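Local coordinates for protein aminopeptidase N (Francisella tularensis subsp. tularensis, PDB 5DLL) that probably degrades intracellular peptides as a zinc-dependent M1-family aminopeptidase, releasing amino acids one at a time from their N-termini, at residues K247-R252 with H309-N314. Residues are numbered along the deposited sequence; the frame is centred on the assembly and turned at random.
With ZN (zinc ion), chain B.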
loop_
_atom_site.group_PDB
_atom_site.type_symbol
_atom_site.label_atom_id
_atom_site.label_comp_id
_atom_site.label_asym_id
_atom_site.label_seq_id
_atom_site.Cartn_x
_atom_site.Cartn_y
_atom_site.Cartn_z
ATOM N N LYS A 247 9.526 15.708 10.727
ATOM C CA LYS A 247 9.118 17.115 10.651
ATOM C C LYS A 247 7.644 17.276 10.296
ATOM O O LYS A 247 6.960 18.131 10.855
ATOM C CB LYS A 247 9.978 17.847 9.620
ATOM C CG LYS A 247 9.631 19.314 9.411
ATOM C CD LYS A 247 10.598 19.962 8.432
ATOM C CE LYS A 247 10.041 21.259 7.862
ATOM N NZ LYS A 247 9.762 22.269 8.919
ATOM N N TRP A 248 7.160 16.458 9.364
ATOM C CA TRP A 248 5.779 16.549 8.905
ATOM C C TRP A 248 4.805 16.159 10.003
ATOM O O TRP A 248 3.703 16.703 10.097
ATOM C CB TRP A 248 5.560 15.657 7.688
ATOM C CG TRP A 248 4.147 15.654 7.211
ATOM C CD1 TRP A 248 3.559 16.559 6.381
ATOM C CD2 TRP A 248 3.137 14.693 7.536
ATOM N NE1 TRP A 248 2.245 16.223 6.165
ATOM C CE2 TRP A 248 1.960 15.078 6.863
ATOM C CE3 TRP A 248 3.115 13.538 8.326
ATOM C CZ2 TRP A 248 0.771 14.347 6.954
ATOM C CZ3 TRP A 248 1.928 12.816 8.419
ATOM C CH2 TRP A 248 0.776 13.226 7.736
ATOM N N ASP A 249 5.219 15.208 10.829
ATOM C CA ASP A 249 4.392 14.732 11.920
ATOM C C ASP A 249 4.296 15.823 12.977
ATOM O O ASP A 249 3.206 16.077 13.507
ATOM C CB ASP A 249 4.975 13.446 12.516
ATOM C CG ASP A 249 3.909 12.408 12.847
ATOM O OD1 ASP A 249 2.701 12.725 12.801
ATOM O OD2 ASP A 249 4.284 11.253 13.153
ATOM N N GLU A 250 5.429 16.469 13.268
ATOM C CA GLU A 250 5.449 17.628 14.170
ATOM C C GLU A 250 4.588 18.764 13.628
ATOM O O GLU A 250 3.691 19.254 14.314
ATOM C CB GLU A 250 6.876 18.139 14.389
ATOM C CG GLU A 250 7.724 17.259 15.289
ATOM C CD GLU A 250 9.135 17.784 15.479
ATOM O OE1 GLU A 250 9.618 18.555 14.630
ATOM O OE2 GLU A 250 9.775 17.421 16.484
ATOM N N ASP A 251 4.857 19.171 12.390
ATOM C CA ASP A 251 4.169 20.316 11.793
ATOM C C ASP A 251 2.660 20.097 11.706
ATOM O O ASP A 251 1.893 20.889 12.233
ATOM C CB ASP A 251 4.737 20.638 10.401
ATOM C CG ASP A 251 6.126 21.291 10.456
ATOM O OD1 ASP A 251 6.563 21.739 11.541
ATOM O OD2 ASP A 251 6.784 21.360 9.395
ATOM N N ARG A 252 2.234 19.016 11.065
ATOM C CA ARG A 252 0.812 18.813 10.810
ATOM C C ARG A 252 0.037 18.153 11.956
ATOM O O ARG A 252 -1.111 18.520 12.213
ATOM C CB ARG A 252 0.603 18.011 9.527
ATOM C CG ARG A 252 -0.867 17.835 9.211
ATOM C CD ARG A 252 -1.156 17.607 7.742
ATOM N NE ARG A 252 -2.569 17.278 7.581
ATOM C CZ ARG A 252 -3.119 16.758 6.489
ATOM N NH1 ARG A 252 -2.382 16.503 5.411
ATOM N NH2 ARG A 252 -4.422 16.495 6.479
ATOM N N HIS A 309 5.359 5.785 6.278
ATOM C CA HIS A 309 4.314 4.937 6.837
ATOM C C HIS A 309 4.741 4.264 8.136
ATOM O O HIS A 309 4.000 4.260 9.116
ATOM C CB HIS A 309 3.908 3.875 5.817
ATOM C CG HIS A 309 2.936 2.868 6.345
ATOM N ND1 HIS A 309 1.596 2.886 6.026
ATOM C CD2 HIS A 309 3.111 1.810 7.170
ATOM C CE1 HIS A 309 0.987 1.882 6.631
ATOM N NE2 HIS A 309 1.884 1.216 7.335
ATOM N N GLU A 310 5.937 3.687 8.138
ATOM C CA GLU A 310 6.411 2.960 9.306
ATOM C C GLU A 310 6.726 3.911 10.462
ATOM O O GLU A 310 6.478 3.564 11.619
ATOM C CB GLU A 310 7.629 2.086 8.964
ATOM C CG GLU A 310 7.403 1.044 7.863
ATOM C CD GLU A 310 6.226 0.103 8.110
ATOM O OE1 GLU A 310 5.929 -0.215 9.280
ATOM O OE2 GLU A 310 5.593 -0.332 7.120
ATOM N N TYR A 311 7.255 5.102 10.165
ATOM C CA TYR A 311 7.506 6.095 11.218
ATOM C C TYR A 311 6.195 6.544 11.883
ATOM O O TYR A 311 6.145 6.760 13.100
ATOM C CB TYR A 311 8.287 7.321 10.697
ATOM C CG TYR A 311 8.413 8.414 11.750
ATOM C CD1 TYR A 311 9.361 8.324 12.767
ATOM C CD2 TYR A 311 7.544 9.511 11.759
ATOM C CE1 TYR A 311 9.457 9.303 13.750
ATOM C CE2 TYR A 311 7.631 10.491 12.738
ATOM C CZ TYR A 311 8.589 10.384 13.732
ATOM O OH TYR A 311 8.686 11.352 14.705
ATOM N N PHE A 312 5.137 6.665 11.087
ATOM C CA PHE A 312 3.849 7.148 11.589
ATOM C C PHE A 312 3.197 6.155 12.550
ATOM O O PHE A 312 2.471 6.565 13.453
ATOM C CB PHE A 312 2.921 7.522 10.423
ATOM C CG PHE A 312 3.524 8.530 9.471
ATOM C CD1 PHE A 312 4.324 9.572 9.943
ATOM C CD2 PHE A 312 3.303 8.436 8.106
ATOM C CE1 PHE A 312 4.893 10.484 9.078
ATOM C CE2 PHE A 312 3.868 9.351 7.234
ATOM C CZ PHE A 312 4.662 10.376 7.722
ATOM N N HIS A 313 3.487 4.863 12.394
ATOM C CA HIS A 313 3.030 3.857 13.371
ATOM C C HIS A 313 3.499 4.147 14.794
ATOM O O HIS A 313 2.841 3.736 15.749
ATOM C CB HIS A 313 3.481 2.441 12.995
ATOM C CG HIS A 313 2.585 1.760 12.012
ATOM N ND1 HIS A 313 1.229 1.625 12.211
ATOM C CD2 HIS A 313 2.853 1.167 10.826
ATOM C CE1 HIS A 313 0.697 0.985 11.185
ATOM N NE2 HIS A 313 1.662 0.697 10.331
ATOM N N ASN A 314 4.629 4.841 14.939
ATOM C CA ASN A 314 5.160 5.177 16.261
ATOM C C ASN A 314 4.094 5.694 17.221
ATOM O O ASN A 314 4.131 5.379 18.408
ATOM C CB ASN A 314 6.289 6.202 16.164
ATOM C CG ASN A 314 7.026 6.371 17.476
ATOM O OD1 ASN A 314 7.523 5.401 18.030
ATOM N ND2 ASN A 314 7.095 7.601 17.982
HETATM ZN ZN ZN B . 1.548 -0.526 8.563
#
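Asp249 sets its OD2 against Tyr311 and Phe312 while its OD1 makes a salt bridge with Arg338 of helix 328-346. Asp249 OD2 lies 3.5 Å from Tyr311 CE2 and 3.6 Å from Phe312 CD1. OD2 comes to the edge of the Phe312 ring, near its plane, with carboxylate and ring turned 78° apart; it meets the Tyr311 ring obliquely. No hydrogen bond joins 247-252 to 309-314. Beside the carboxylate, Trp248 CZ3 sits over one face of Phe312, offset toward the rim, and Trp248 CE3 is 3.6 Å from Phe312 CZ. The two ring planes are inclined at 52°, with 5.1 Å from the centroid of the indole's six-membered ring to that of Phe312. With CG anti to the carbonyl carbon (chi1 -55°), Phe312 places its phenyl where it meets both Trp248 and Asp249 OD2. The indole is tied at its other end by NE1, hydrogen-bonded to Asp345 on helix 328-346. Behind this buried aromatic patch, His309 NE2 and His313 NE2 each bind zinc at 2.2 Å, and Glu332, also from helix 328-346, is a further ligand: the HExxH plus glutamate arrangement of M1 peptidases. Helix 236-253 thus backs the zinc-binding segment through ring packing and an oxygen set against two aromatic rings, while Trp248 NE1 and Asp249 OD1 turn to the helix that supplies Glu332; the carboxylate's charge is probably balanced by Arg338 rather than by the zinc-binding segment.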